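Local coordinates for dihydropteroate synthase (Clostridioides difficile, PDB 6PZ2), which catalyses the formation of dihydropteroate, the step of folate synthesis that joins p-aminobenzoate to a dihydropterin pyrophosphate, at residues V66-E71 / K96-E101; I92-A97 / K121-V126; R195-K200 / I239-D244. One frame throughout, in Å; residues are numbered along the deposited sequence.

Contact 1 (V66-E71 / K96-E101)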
loop_
_atom_site.group_PDB
_atom_site.type_symbol
_atom_site.label_atom_id
_atom_site.label_comp_id
_atom_site.label_asym_id
_atom_site.label_seq_id
_atom_site.Cartn_x
_atom_site.Cartn_y
_atom_site.Cartn_z
ATOM N N VAL A 66 -10.585 -32.727 -2.730
ATOM C CA VAL A 66 -12.007 -33.012 -2.579
ATOM C C VAL A 66 -12.496 -33.619 -3.902
ATOM O O VAL A 66 -12.215 -33.032 -4.969
ATOM C CB VAL A 66 -12.748 -31.690 -2.289
ATOM C CG1 VAL A 66 -14.213 -31.882 -1.979
ATOM C CG2 VAL A 66 -12.076 -30.908 -1.168
ATOM N N ASP A 67 -13.268 -34.712 -3.861
ATOM C CA ASP A 67 -13.872 -35.235 -5.095
ATOM C C ASP A 67 -14.984 -34.261 -5.495
ATOM O O ASP A 67 -15.512 -33.523 -4.658
ATOM C CB ASP A 67 -14.322 -36.700 -4.994
ATOM C CG ASP A 67 -15.619 -36.905 -4.229
ATOM O OD1 ASP A 67 -15.532 -37.339 -3.066
ATOM O OD2 ASP A 67 -16.704 -36.614 -4.784
ATOM N N SER A 68 -15.336 -34.290 -6.765
ATOM C CA SER A 68 -16.193 -33.249 -7.290
ATOM C C SER A 68 -17.636 -33.352 -6.768
ATOM O O SER A 68 -18.321 -32.326 -6.679
ATOM C CB SER A 68 -16.116 -33.213 -8.790
ATOM O OG SER A 68 -16.519 -34.445 -9.335
ATOM N N ASP A 69 -18.103 -34.541 -6.408
ATOM C CA ASP A 69 -19.432 -34.651 -5.813
ATOM C C ASP A 69 -19.455 -33.880 -4.489
ATOM O O ASP A 69 -20.377 -33.107 -4.227
ATOM C CB ASP A 69 -19.847 -36.104 -5.537
ATOM C CG ASP A 69 -20.442 -36.859 -6.716
ATOM O OD1 ASP A 69 -20.716 -36.240 -7.768
ATOM O OD2 ASP A 69 -20.649 -38.081 -6.560
ATOM N N GLU A 70 -18.438 -34.111 -3.665
ATOM C CA GLU A 70 -18.335 -33.422 -2.389
ATOM C C GLU A 70 -18.204 -31.915 -2.625
ATOM O O GLU A 70 -18.837 -31.120 -1.943
ATOM C CB GLU A 70 -17.173 -33.971 -1.561
ATOM C CG GLU A 70 -16.947 -33.245 -0.247
ATOM C CD GLU A 70 -18.050 -33.381 0.787
ATOM O OE1 GLU A 70 -18.449 -34.534 1.036
ATOM O OE2 GLU A 70 -18.522 -32.339 1.330
ATOM N N GLU A 71 -17.379 -31.536 -3.584
ATOM C CA GLU A 71 -17.150 -30.121 -3.852
ATOM C C GLU A 71 -18.488 -29.443 -4.214
ATOM O O GLU A 71 -18.782 -28.301 -3.792
ATOM C CB GLU A 71 -16.053 -30.057 -4.916
ATOM C CG GLU A 71 -15.530 -28.667 -5.248
ATOM C CD GLU A 71 -14.341 -28.654 -6.201
ATOM O OE1 GLU A 71 -13.775 -29.739 -6.462
ATOM O OE2 GLU A 71 -13.995 -27.560 -6.709
ATOM N N LYS A 96 -11.957 -28.302 -11.627
ATOM C CA LYS A 96 -12.682 -29.463 -12.164
ATOM C C LYS A 96 -13.823 -29.002 -13.076
ATOM O O LYS A 96 -14.681 -28.214 -12.695
ATOM C CB LYS A 96 -13.191 -30.332 -11.020
ATOM C CG LYS A 96 -12.105 -30.728 -10.028
ATOM C CD LYS A 96 -12.581 -31.691 -8.984
ATOM C CE LYS A 96 -11.576 -31.917 -7.874
ATOM N NZ LYS A 96 -11.407 -30.731 -7.001
ATOM N N ALA A 97 -13.828 -29.557 -14.284
ATOM C CA ALA A 97 -14.755 -29.176 -15.340
ATOM C C ALA A 97 -16.202 -29.498 -14.949
ATOM O O ALA A 97 -17.110 -28.722 -15.254
ATOM C CB ALA A 97 -14.350 -29.871 -16.617
ATOM N N ASP A 98 -16.428 -30.597 -14.241
ATOM C CA ASP A 98 -17.812 -30.979 -13.844
ATOM C C ASP A 98 -18.357 -30.045 -12.759
ATOM O O ASP A 98 -19.551 -29.701 -12.782
ATOM C CB ASP A 98 -17.965 -32.430 -13.377
ATOM C CG ASP A 98 -16.889 -32.967 -12.449
ATOM O OD1 ASP A 98 -17.084 -34.082 -11.995
ATOM O OD2 ASP A 98 -15.853 -32.303 -12.196
ATOM N N VAL A 99 -17.482 -29.613 -11.857
ATOM C CA VAL A 99 -17.874 -28.626 -10.867
ATOM C C VAL A 99 -18.224 -27.316 -11.579
ATOM O O VAL A 99 -19.271 -26.696 -11.318
ATOM C CB VAL A 99 -16.754 -28.413 -9.838
ATOM C CG1 VAL A 99 -17.111 -27.295 -8.885
ATOM C CG2 VAL A 99 -16.423 -29.692 -9.083
ATOM N N ALA A 100 -17.330 -26.893 -12.457
ATOM C CA ALA A 100 -17.543 -25.645 -13.193
ATOM C C ALA A 100 -18.869 -25.654 -13.960
ATOM O O ALA A 100 -19.617 -24.649 -14.010
ATOM C CB ALA A 100 -16.402 -25.430 -14.156
ATOM N N GLU A 101 -19.091 -26.775 -14.631
ATOM C CA GLU A 101 -20.314 -26.954 -15.412
ATOM C C GLU A 101 -21.570 -26.725 -14.567
ATOM O O GLU A 101 -22.453 -25.955 -14.983
ATOM C CB GLU A 101 -20.414 -28.357 -16.011
ATOM C CG GLU A 101 -21.707 -28.525 -16.793
ATOM C CD GLU A 101 -21.548 -29.223 -18.126
ATOM O OE1 GLU A 101 -20.760 -30.207 -18.205
ATOM O OE2 GLU A 101 -22.193 -28.761 -19.075
HETATM O O HOH W 1 -11.289 -27.665 -7.341
#
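Glu71 and Lys96 meet in the buried part of this contact. Lys96 NZ meets Glu71 OE1 at 2.6 Å in a salt bridge. It comes from the syn side, 21° out of the carboxylate plane. The lysine chain runs extended past Ser68 and bends only at its last torsion (chi4 70°), which turns NZ onto the glutamate. NZ also gives a weak hydrogen bond to Val66 O at 3.2 Å and has a second salt bridge to Glu57. Water 1 accepts from NZ and donates to Glu71 OE2, so it spans the ion pair. This carboxylate is held at both oxygens, since OE2 also pairs with Thr94. Both segments lie at the N-terminal ends of helices 68-85 and 97-105, which follow successive strands of the TIM barrel. Asp67 caps the first helix through OD2. Val99 packs closely beside the ion pair. Its CG2 touches Ser68 CB at 3.5 Å and the carboxylate carbon CD of Glu71 at 3.7 Å, and the Glu71 and Val99 side chains cross at about a right angle. The outer side is different. Asp98 is exposed and makes a single bond across the contact, from Ser68 OG to Asp98 OD1 at 2.7 Å. The hydroxyl approaches from above the carboxylate plane, 39° out of it.

Contact 2 (I92-A97 / K121-V126)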
loop_
_atom_site.group_PDB
_atom_site.type_symbol
_atom_site.label_atom_id
_atom_site.label_comp_id
_atom_site.label_asym_id
_atom_site.label_seq_id
_atom_site.Cartn_x
_atom_site.Cartn_y
_atom_site.Cartn_z
ATOM N N ILE A 92 -16.322 -19.261 -9.646
ATOM C CA ILE A 92 -16.224 -20.541 -8.964
ATOM C C ILE A 92 -14.752 -20.959 -9.007
ATOM O O ILE A 92 -14.163 -21.128 -10.051
ATOM C CB ILE A 92 -17.161 -21.609 -9.563
ATOM C CG1 ILE A 92 -16.984 -22.978 -8.900
ATOM C CG2 ILE A 92 -16.924 -21.760 -11.057
ATOM C CD1 ILE A 92 -17.587 -23.112 -7.536
ATOM N N ASP A 93 -14.183 -21.110 -7.833
ATOM C CA ASP A 93 -12.800 -21.433 -7.714
ATOM C C ASP A 93 -12.718 -22.952 -7.826
ATOM O O ASP A 93 -12.792 -23.627 -6.826
ATOM C CB ASP A 93 -12.240 -20.958 -6.368
ATOM C CG ASP A 93 -10.735 -21.118 -6.183
ATOM O OD1 ASP A 93 -10.127 -22.121 -6.665
ATOM O OD2 ASP A 93 -10.174 -20.227 -5.525
ATOM N N THR A 94 -12.570 -23.471 -9.020
ATOM C CA THR A 94 -12.423 -24.923 -9.173
ATOM C C THR A 94 -11.531 -25.190 -10.390
ATOM O O THR A 94 -11.599 -24.428 -11.352
ATOM C CB THR A 94 -13.781 -25.612 -9.395
ATOM O OG1 THR A 94 -13.580 -27.023 -9.387
ATOM C CG2 THR A 94 -14.425 -25.244 -10.712
ATOM N N TYR A 95 -10.751 -26.268 -10.357
ATOM C CA TYR A 95 -10.070 -26.722 -11.544
ATOM C C TYR A 95 -10.789 -27.931 -12.152
ATOM O O TYR A 95 -10.274 -28.524 -13.108
ATOM C CB TYR A 95 -8.625 -27.122 -11.239
ATOM C CG TYR A 95 -8.451 -28.096 -10.106
ATOM C CD1 TYR A 95 -8.416 -29.464 -10.321
ATOM C CD2 TYR A 95 -8.252 -27.636 -8.819
ATOM C CE1 TYR A 95 -8.189 -30.354 -9.283
ATOM C CE2 TYR A 95 -8.053 -28.509 -7.762
ATOM C CZ TYR A 95 -8.034 -29.872 -7.994
ATOM O OH TYR A 95 -7.851 -30.713 -6.933
ATOM N N LYS A 96 -11.957 -28.302 -11.627
ATOM C CA LYS A 96 -12.682 -29.463 -12.164
ATOM C C LYS A 96 -13.823 -29.002 -13.076
ATOM O O LYS A 96 -14.681 -28.214 -12.695
ATOM C CB LYS A 96 -13.191 -30.332 -11.020
ATOM C CG LYS A 96 -12.105 -30.728 -10.028
ATOM C CD LYS A 96 -12.581 -31.691 -8.984
ATOM C CE LYS A 96 -11.576 -31.917 -7.874
ATOM N NZ LYS A 96 -11.407 -30.731 -7.001
ATOM N N ALA A 97 -13.828 -29.557 -14.284
ATOM C CA ALA A 97 -14.755 -29.176 -15.340
ATOM C C ALA A 97 -16.202 -29.498 -14.949
ATOM O O ALA A 97 -17.110 -28.722 -15.254
ATOM C CB ALA A 97 -14.350 -29.871 -16.617
ATOM N N LYS A 121 -9.035 -31.869 -18.867
ATOM C CA LYS A 121 -9.069 -31.688 -20.320
ATOM C C LYS A 121 -10.444 -31.161 -20.752
ATOM O O LYS A 121 -10.517 -30.551 -21.818
ATOM C CB LYS A 121 -8.702 -32.975 -21.067
ATOM C CG LYS A 121 -7.363 -33.601 -20.686
ATOM C CD LYS A 121 -6.732 -34.502 -21.749
ATOM C CE LYS A 121 -7.561 -35.717 -22.126
ATOM N NZ LYS A 121 -7.648 -36.729 -21.042
ATOM N N ASN A 122 -11.506 -31.304 -19.945
ATOM C CA ASN A 122 -12.818 -30.782 -20.381
ATOM C C ASN A 122 -13.060 -29.311 -20.022
ATOM O O ASN A 122 -14.116 -28.747 -20.443
ATOM C CB ASN A 122 -13.981 -31.590 -19.807
ATOM C CG ASN A 122 -13.920 -33.037 -20.249
ATOM O OD1 ASN A 122 -13.661 -33.332 -21.414
ATOM N ND2 ASN A 122 -14.067 -33.934 -19.295
ATOM N N MET A 123 -12.126 -28.693 -19.289
ATOM C CA MET A 123 -12.433 -27.403 -18.674
ATOM C C MET A 123 -12.626 -26.353 -19.766
ATOM O O MET A 123 -13.564 -25.590 -19.693
ATOM C CB MET A 123 -11.362 -26.909 -17.696
ATOM C CG MET A 123 -11.716 -25.540 -17.112
ATOM S SD MET A 123 -13.162 -25.586 -16.027
ATOM C CE MET A 123 -12.349 -26.244 -14.574
ATOM N N ALA A 124 -11.736 -26.329 -20.760
ATOM C CA ALA A 124 -11.827 -25.356 -21.823
ATOM C C ALA A 124 -13.176 -25.456 -22.528
ATOM O O ALA A 124 -13.756 -24.400 -22.816
ATOM C CB ALA A 124 -10.689 -25.511 -22.804
ATOM N N SER A 125 -13.674 -26.665 -22.825
ATOM C CA SER A 125 -14.923 -26.729 -23.630
ATOM C C SER A 125 -16.129 -26.380 -22.754
ATOM O O SER A 125 -17.100 -25.773 -23.238
ATOM C CB SER A 125 -15.110 -28.037 -24.389
ATOM O OG SER A 125 -14.948 -29.158 -23.552
ATOM N N VAL A 126 -16.040 -26.670 -21.459
ATOM C CA VAL A 126 -17.096 -26.188 -20.539
ATOM C C VAL A 126 -17.157 -24.659 -20.565
ATOM O O VAL A 126 -18.241 -24.062 -20.681
ATOM C CB VAL A 126 -16.914 -26.704 -19.105
ATOM C CG1 VAL A 126 -17.809 -25.947 -18.131
ATOM C CG2 VAL A 126 -17.174 -28.200 -19.018
#
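The methyl CE of Met123 lies over the faces of two successive peptide groups, Tyr95-Lys96 and Lys96-Ala97. It is 3.3 Å from Tyr95 C and 3.5 Å from Lys96 C, almost straight above each carbonyl carbon. The chain turns between these two peptides, and CE fills the hollow of the turn. At the edge of the first peptide, Lys96 N donates to Thr94 OG1 at 3.0 Å with an N-H...O angle of 165°. This is an ST turn, and it probably helps to hold the peptide in this orientation. Thr94 OG1 also pairs with Glu71 OE2. Tyr95 leaves the backbone away from 121-126, and its ring packs edge-to-face with Trp115, while its hydroxyl bonds to Glu57. Met123 reaches the turn because CG is anti to its backbone N (chi1 179°) and the chain then bends at both later torsions. Ala97 sits in the middle of the remaining surface. Its CB touches Asn122 CB at 3.6 Å and lies 4.1 Å from Val126 CG2, which also meets Ala97 O at 3.8 Å. The contact joins the turn after strand 90-93 to the start of helix 123-129, which follows the neighbouring strand 110-113. Asp93, in segment 92-97, touches the bound pteroic acid. No hydrogen bond crosses directly between the segments. Asp120 links them instead, accepting from Ala97 N with OD2 and from Asn122 N with OD1. The N-H groups of Lys96, Ala97 and Asn122 are thus paired, and the contact rests on the methyl over the peptide faces and on apolar packing around Ala97.

Contact 3 (R195-K200 / I239-D244)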
loop_
_atom_site.group_PDB
_atom_site.type_symbol
_atom_site.label_atom_id
_atom_site.label_comp_id
_atom_site.label_asym_id
_atom_site.label_seq_id
_atom_site.Cartn_x
_atom_site.Cartn_y
_atom_site.Cartn_z
ATOM N N ARG A 195 8.307 -7.936 -11.303
ATOM C CA ARG A 195 8.301 -7.851 -12.780
ATOM C C ARG A 195 6.878 -7.939 -13.356
ATOM O O ARG A 195 6.698 -8.025 -14.561
ATOM C CB ARG A 195 9.219 -8.941 -13.341
ATOM C CG ARG A 195 10.669 -8.799 -12.881
ATOM C CD ARG A 195 11.552 -9.962 -13.334
ATOM N NE ARG A 195 11.576 -10.028 -14.786
ATOM C CZ ARG A 195 12.048 -11.056 -15.463
ATOM N NH1 ARG A 195 12.624 -12.035 -14.787
ATOM N NH2 ARG A 195 11.856 -11.125 -16.769
ATOM N N LEU A 196 5.872 -7.846 -12.505
ATOM C CA LEU A 196 4.505 -8.169 -12.857
ATOM C C LEU A 196 4.084 -7.363 -14.079
ATOM O O LEU A 196 3.303 -7.882 -14.872
ATOM C CB LEU A 196 3.583 -7.910 -11.659
ATOM C CG LEU A 196 2.150 -8.418 -11.779
ATOM C CD1 LEU A 196 2.130 -9.930 -11.964
ATOM C CD2 LEU A 196 1.336 -8.039 -10.547
ATOM N N ASN A 197 4.609 -6.160 -14.265
ATOM C CA ASN A 197 4.153 -5.307 -15.381
ATOM C C ASN A 197 4.513 -5.943 -16.731
ATOM O O ASN A 197 3.907 -5.580 -17.751
ATOM C CB ASN A 197 4.740 -3.887 -15.358
ATOM C CG ASN A 197 6.219 -3.866 -15.696
ATOM O OD1 ASN A 197 7.068 -4.405 -14.966
ATOM N ND2 ASN A 197 6.528 -3.331 -16.869
ATOM N N GLU A 198 5.488 -6.854 -16.789
ATOM C CA GLU A 198 5.850 -7.517 -18.076
ATOM C C GLU A 198 4.637 -8.302 -18.614
ATOM O O GLU A 198 4.536 -8.532 -19.817
ATOM C CB GLU A 198 7.064 -8.447 -17.891
ATOM C CG GLU A 198 8.388 -7.746 -17.567
ATOM C CD GLU A 198 9.588 -8.629 -17.219
ATOM O OE1 GLU A 198 9.703 -9.754 -17.754
ATOM O OE2 GLU A 198 10.408 -8.214 -16.365
ATOM N N LEU A 199 3.683 -8.700 -17.764
ATOM C CA LEU A 199 2.503 -9.468 -18.214
ATOM C C LEU A 199 1.549 -8.580 -19.006
ATOM O O LEU A 199 0.685 -9.128 -19.694
ATOM C CB LEU A 199 1.700 -10.044 -17.050
ATOM C CG LEU A 199 2.378 -11.117 -16.211
ATOM C CD1 LEU A 199 1.323 -11.792 -15.344
ATOM C CD2 LEU A 199 3.131 -12.123 -17.072
ATOM N N LYS A 200 1.683 -7.263 -18.902
ATOM C CA LYS A 200 0.782 -6.370 -19.641
ATOM C C LYS A 200 0.958 -6.545 -21.157
ATOM O O LYS A 200 0.036 -6.276 -21.908
ATOM C CB LYS A 200 1.037 -4.907 -19.276
ATOM C CG LYS A 200 0.282 -4.374 -18.064
ATOM C CD LYS A 200 0.370 -2.853 -17.943
ATOM C CE LYS A 200 1.713 -2.373 -17.421
ATOM N NZ LYS A 200 2.020 -0.987 -17.854
ATOM N N ILE A 239 -1.603 -2.827 -8.807
ATOM C CA ILE A 239 -2.414 -1.925 -9.642
ATOM C C ILE A 239 -1.474 -1.058 -10.473
ATOM O O ILE A 239 -1.672 -0.884 -11.645
ATOM C CB ILE A 239 -3.324 -1.018 -8.807
ATOM C CG1 ILE A 239 -4.373 -1.845 -8.063
ATOM C CG2 ILE A 239 -3.956 0.058 -9.699
ATOM C CD1 ILE A 239 -4.955 -1.138 -6.852
ATOM N N ARG A 240 -0.391 -0.573 -9.881
ATOM C CA ARG A 240 0.511 0.278 -10.635
ATOM C C ARG A 240 1.084 -0.520 -11.810
ATOM O O ARG A 240 1.262 0.043 -12.889
ATOM C CB ARG A 240 1.594 0.868 -9.725
ATOM C CG ARG A 240 2.918 1.126 -10.423
ATOM C CD ARG A 240 3.451 2.539 -10.374
ATOM N NE ARG A 240 4.417 2.629 -9.311
ATOM C CZ ARG A 240 5.366 3.549 -9.197
ATOM N NH1 ARG A 240 5.496 4.172 -8.038
ATOM N NH2 ARG A 240 6.229 3.770 -10.168
ATOM N N ASP A 241 1.328 -1.817 -11.610
ATOM C CA ASP A 241 1.868 -2.696 -12.636
ATOM C C ASP A 241 0.810 -3.205 -13.639
ATOM O O ASP A 241 1.133 -3.966 -14.531
ATOM C CB ASP A 241 2.558 -3.862 -11.925
ATOM C CG ASP A 241 3.899 -3.449 -11.345
ATOM O OD1 ASP A 241 4.590 -2.694 -12.051
ATOM O OD2 ASP A 241 4.247 -3.899 -10.215
ATOM N N GLY A 242 -0.459 -2.838 -13.526
ATOM C CA GLY A 242 -1.444 -3.186 -14.533
ATOM C C GLY A 242 -2.529 -4.126 -14.019
ATOM O O GLY A 242 -3.426 -4.498 -14.804
ATOM N N VAL A 243 -2.494 -4.493 -12.725
ATOM C CA VAL A 243 -3.491 -5.417 -12.194
ATOM C C VAL A 243 -4.881 -4.778 -12.256
ATOM O O VAL A 243 -5.043 -3.613 -11.915
ATOM C CB VAL A 243 -3.163 -5.853 -10.766
ATOM C CG1 VAL A 243 -4.332 -6.585 -10.166
ATOM C CG2 VAL A 243 -1.886 -6.693 -10.711
ATOM N N ASP A 244 -5.866 -5.585 -12.634
ATOM C CA ASP A 244 -7.251 -5.144 -12.803
ATOM C C ASP A 244 -8.126 -5.638 -11.655
ATOM O O ASP A 244 -9.126 -5.016 -11.326
ATOM C CB ASP A 244 -7.816 -5.707 -14.110
ATOM C CG ASP A 244 -7.218 -5.012 -15.311
ATOM O OD1 ASP A 244 -7.544 -3.807 -15.500
ATOM O OD2 ASP A 244 -6.367 -5.642 -15.994
HETATM O O HOH W 2 0.104 -0.196 -15.547
#
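The 3-10 segment 196-200 lies against the end of helix 228-240, with Asn197 CA and Asp241 CA 4.4 Å apart. Asp241 O faces Asn197 CA at 3.4 Å in a CA-H...O contact, with an angle of 148° at the hydrogen. This buried carbonyl has no hydrogen-bond partner in the model, and Lys200 CE also packs on it at 3.4 Å. Gly242 ends the helix in a Schellman motif with positive phi (115°), and the lysine chain passes over its CA. Asp241 and Asn197 lie close without bonding: Asp241 OD1 is 3.5 Å from Asn197 CB, and the amide and carboxylate planes are 32° apart. The aspartate carboxylate has its charged partner across the dimer, where OD2 forms a salt bridge with Arg240 of the second subunit. In the barrel, helix 228-240 leads into strand 245-248, and segment 195-200 comes before strand 207-208, its neighbour in the sheet. The apolar inner side is carried by Leu196 and Val243. Leu196 CD2 presses on Val243 CG2 at 3.5 Å, closer than usual for two carbons, and the side chains cross at about a right angle. At the outer side Lys200 is exposed. A bend at chi3 brings its end within bonding distance of water 2, which accepts from Lys200 NZ at 3.1 Å and donates to Arg240 O at 2.9 Å.

How the contacts relate
Contacts 1 and 2 are neighbours, with centres 9 Å apart. They share Lys96 and Ala97, and Ala100 of contact 1 packs on Met123 of contact 2. Together they tie three successive helices, 68-85, 97-105 and 123-129, around the segment that follows strand 90-93. Asp93 of contact 2 belongs to the pteroic acid pocket, so the cluster lies close to one pocket residue and probably helps to shape the site there. Contact 3 comes later in the chain. Its centre is about 32 Å from that of contact 1, on the opposite side of the chain's centre, and about 26 Å from that of contact 2. It joins the closing part of the barrel and borders the second subunit.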